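Local structure of Blo t 1 allergen (Blomia tropicalis, 5JT8) at residues Q229-R232 / Y233-D237. The protein is a mite allergen of the papain family and probably cleaves peptide bonds as a cysteine protease once its propeptide is removed. Numbering follows the deposited sequence.
Sequences QQLR and YHSSD. Unlike the reference sequence in segment 233-237: His234 (reference Gln).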
ATOM      1  N   GLN A 229       7.586 -13.134   7.470  1.00 27.60           N
ATOM      2  CA  GLN A 229       6.565 -13.940   8.141  1.00 27.89           C
ATOM      3  C   GLN A 229       5.235 -13.222   8.128  1.00 25.44           C
ATOM      4  O   GLN A 229       5.141 -12.069   8.534  1.00 25.35           O
ATOM      5  CB  GLN A 229       6.974 -14.259   9.584  1.00 23.04           C
ATOM      6  CG  GLN A 229       5.868 -14.972  10.405  1.00 33.47           C
ATOM      7  CD  GLN A 229       5.635 -16.417   9.963  1.00 32.27           C
ATOM      8  OE1 GLN A 229       6.572 -17.222   9.922  1.00 31.51           O
ATOM      9  NE2 GLN A 229       4.384 -16.749   9.632  1.00 23.32           N
ATOM     10  N   GLN A 230       4.209 -13.912   7.661  1.00 23.70           N
ATOM     11  CA  GLN A 230       2.864 -13.358   7.641  1.00 24.23           C
ATOM     12  C   GLN A 230       2.142 -13.725   8.902  1.00 26.26           C
ATOM     13  O   GLN A 230       2.088 -14.905   9.244  1.00 30.85           O
ATOM     14  CB  GLN A 230       2.093 -13.874   6.447  1.00 21.01           C
ATOM     15  CG  GLN A 230       0.597 -13.668   6.531  1.00 32.18           C
ATOM     16  CD  GLN A 230      -0.064 -13.851   5.176  1.00 39.97           C
ATOM     17  OE1 GLN A 230       0.595 -13.759   4.149  1.00 46.21           O
ATOM     18  NE2 GLN A 230      -1.360 -14.120   5.170  1.00 35.84           N
ATOM     19  N   LEU A 231       1.594 -12.731   9.593  1.00 26.08           N
ATOM     20  CA  LEU A 231       0.907 -12.980  10.855  1.00 22.36           C
ATOM     21  C   LEU A 231      -0.443 -13.688  10.637  1.00 27.29           C
ATOM     22  O   LEU A 231      -0.983 -13.732   9.523  1.00 24.93           O
ATOM     23  CB  LEU A 231       0.684 -11.675  11.635  1.00 20.95           C
ATOM     24  CG  LEU A 231       1.872 -10.818  12.120  1.00 26.41           C
ATOM     25  CD1 LEU A 231       1.357  -9.662  13.005  1.00 28.25           C
ATOM     26  CD2 LEU A 231       2.917 -11.631  12.883  1.00 21.79           C
ATOM     27  N   ARG A 232      -0.955 -14.253  11.725  1.00 25.37           N
ATOM     28  CA  ARG A 232      -2.274 -14.876  11.785  1.00 27.85           C
ATOM     29  C   ARG A 232      -3.359 -13.960  11.207  1.00 27.27           C
ATOM     30  O   ARG A 232      -3.348 -12.759  11.469  1.00 22.49           O
ATOM     31  CB  ARG A 232      -2.576 -15.227  13.246  1.00 32.40           C
ATOM     32  CG  ARG A 232      -3.999 -15.591  13.553  1.00 44.77           C
ATOM     33  CD  ARG A 232      -4.197 -15.736  15.056  1.00 49.65           C
ATOM     34  NE  ARG A 232      -5.609 -15.902  15.365  1.00 58.31           N
ATOM     35  CZ  ARG A 232      -6.405 -14.927  15.789  1.00 62.05           C
ATOM     36  NH1 ARG A 232      -5.927 -13.708  15.993  1.00 63.27           N
ATOM     37  NH2 ARG A 232      -7.681 -15.177  16.030  1.00 68.29           N
ATOM     38  N   TYR A 233      -4.258 -14.525  10.401  1.00 30.87           N
ATOM     39  CA  TYR A 233      -5.431 -13.814   9.894  1.00 32.94           C
ATOM     40  C   TYR A 233      -6.197 -13.208  11.061  1.00 34.38           C
ATOM     41  O   TYR A 233      -6.334 -13.846  12.108  1.00 28.74           O
ATOM     42  CB  TYR A 233      -6.335 -14.764   9.085  1.00 33.81           C
ATOM     43  CG  TYR A 233      -7.494 -14.078   8.368  1.00 37.72           C
ATOM     44  CD1 TYR A 233      -7.282 -13.348   7.200  1.00 35.60           C
ATOM     45  CD2 TYR A 233      -8.806 -14.170   8.854  1.00 32.76           C
ATOM     46  CE1 TYR A 233      -8.341 -12.720   6.533  1.00 37.24           C
ATOM     47  CE2 TYR A 233      -9.866 -13.548   8.194  1.00 35.72           C
ATOM     48  CZ  TYR A 233      -9.625 -12.821   7.036  1.00 40.54           C
ATOM     49  OH  TYR A 233     -10.663 -12.196   6.377  1.00 45.70           O
ATOM     50  N   HIS A 234      -6.672 -11.974  10.898  1.00 32.08           N
ATOM     51  CA  HIS A 234      -7.340 -11.256  11.991  1.00 42.19           C
ATOM     52  C   HIS A 234      -6.445 -11.103  13.222  1.00 39.86           C
ATOM     53  O   HIS A 234      -6.906 -11.299  14.344  1.00 44.96           O
ATOM     54  CB  HIS A 234      -8.639 -11.959  12.434  1.00 38.55           C
ATOM     55  CG  HIS A 234      -9.831 -11.661  11.580  1.00 40.23           C
ATOM     56  ND1 HIS A 234      -9.765 -10.890  10.441  1.00 44.71           N
ATOM     57  CD2 HIS A 234     -11.126 -12.039  11.703  1.00 48.02           C
ATOM     58  CE1 HIS A 234     -10.967 -10.804   9.896  1.00 45.88           C
ATOM     59  NE2 HIS A 234     -11.811 -11.496  10.642  1.00 48.04           N
ATOM     60  N   SER A 235      -5.177 -10.774  13.033  1.00 31.04           N
ATOM     61  CA  SER A 235      -4.326 -10.556  14.196  1.00 30.15           C
ATOM     62  C   SER A 235      -4.866  -9.416  15.048  1.00 34.68           C
ATOM     63  O   SER A 235      -5.521  -8.491  14.548  1.00 28.75           O
ATOM     64  CB  SER A 235      -2.890 -10.264  13.765  1.00 28.03           C
ATOM     65  OG  SER A 235      -2.220 -11.481  13.490  1.00 29.14           O
ATOM     66  N   SER A 236      -4.619  -9.506  16.345  1.00 34.37           N
ATOM     67  CA  SER A 236      -4.977  -8.437  17.254  1.00 30.72           C
ATOM     68  C   SER A 236      -4.130  -7.201  16.964  1.00 28.33           C
ATOM     69  O   SER A 236      -3.019  -7.310  16.435  1.00 21.78           O
ATOM     70  CB  SER A 236      -4.765  -8.879  18.694  1.00 25.94           C
ATOM     71  OG  SER A 236      -3.407  -9.208  18.859  1.00 28.23           O
ATOM     72  N   ASP A 237      -4.651  -6.035  17.336  1.00 23.95           N
ATOM     73  CA  ASP A 237      -3.906  -4.785  17.198  1.00 23.73           C
ATOM     74  C   ASP A 237      -2.573  -4.893  17.934  1.00 22.24           C
ATOM     75  O   ASP A 237      -1.530  -4.472  17.446  1.00 23.13           O
ATOM     76  CB  ASP A 237      -4.724  -3.602  17.763  1.00 23.88           C
ATOM     77  CG  ASP A 237      -5.905  -3.211  16.876  1.00 34.70           C
ATOM     78  OD1 ASP A 237      -6.069  -3.797  15.775  1.00 29.95           O
ATOM     79  OD2 ASP A 237      -6.660  -2.285  17.268  1.00 37.92           O
TER
HETATM   80  O   HOH W   1      -3.571 -12.051  17.251  1.00 27.94           O
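Arg232 lies back over the type II beta turn that it opens and Ser235 closes, a compact case of a side chain tracking the backbone that follows it. Arg232 CB sits 3.4 Å from Tyr233 N, with Ser235 OG a little farther. With CG anti to the backbone N (chi1 167°) and therefore beside its own carbonyl carbon, the chain sets out along the turn, and Arg232 CG comes within 3.3 Å of Tyr233 O. CD and NE then run extended past that same oxygen, which ends up over one face of the guanidinium, CZ lying about equally near Tyr233 O and His234 O. At the tip, Arg232 NH1 stands obliquely 3.1 Å from His234 O and gives a weak hydrogen bond to a water, which also accepts a bond from Ser236 N at 2.9 Å. Within the turn, Ser235 OG donates to Arg232 O at 2.6 Å, tilted 17° from the carbonyl plane, while CB of Leu231 packs against the same hydroxyl at 3.5 Å. The turn links strand 227-230, paired with strand 329-332, to helix 237-247, where Ser236 is the N-cap and its OG accepts from Asp239 N. The Tyr233 ring makes a cation-pi contact with Lys98. Chemically, the buried serine hydroxyl ties the turn's ends together, whereas the partly exposed arginine probably compensates the partial negative charge of Tyr233 O and His234 O.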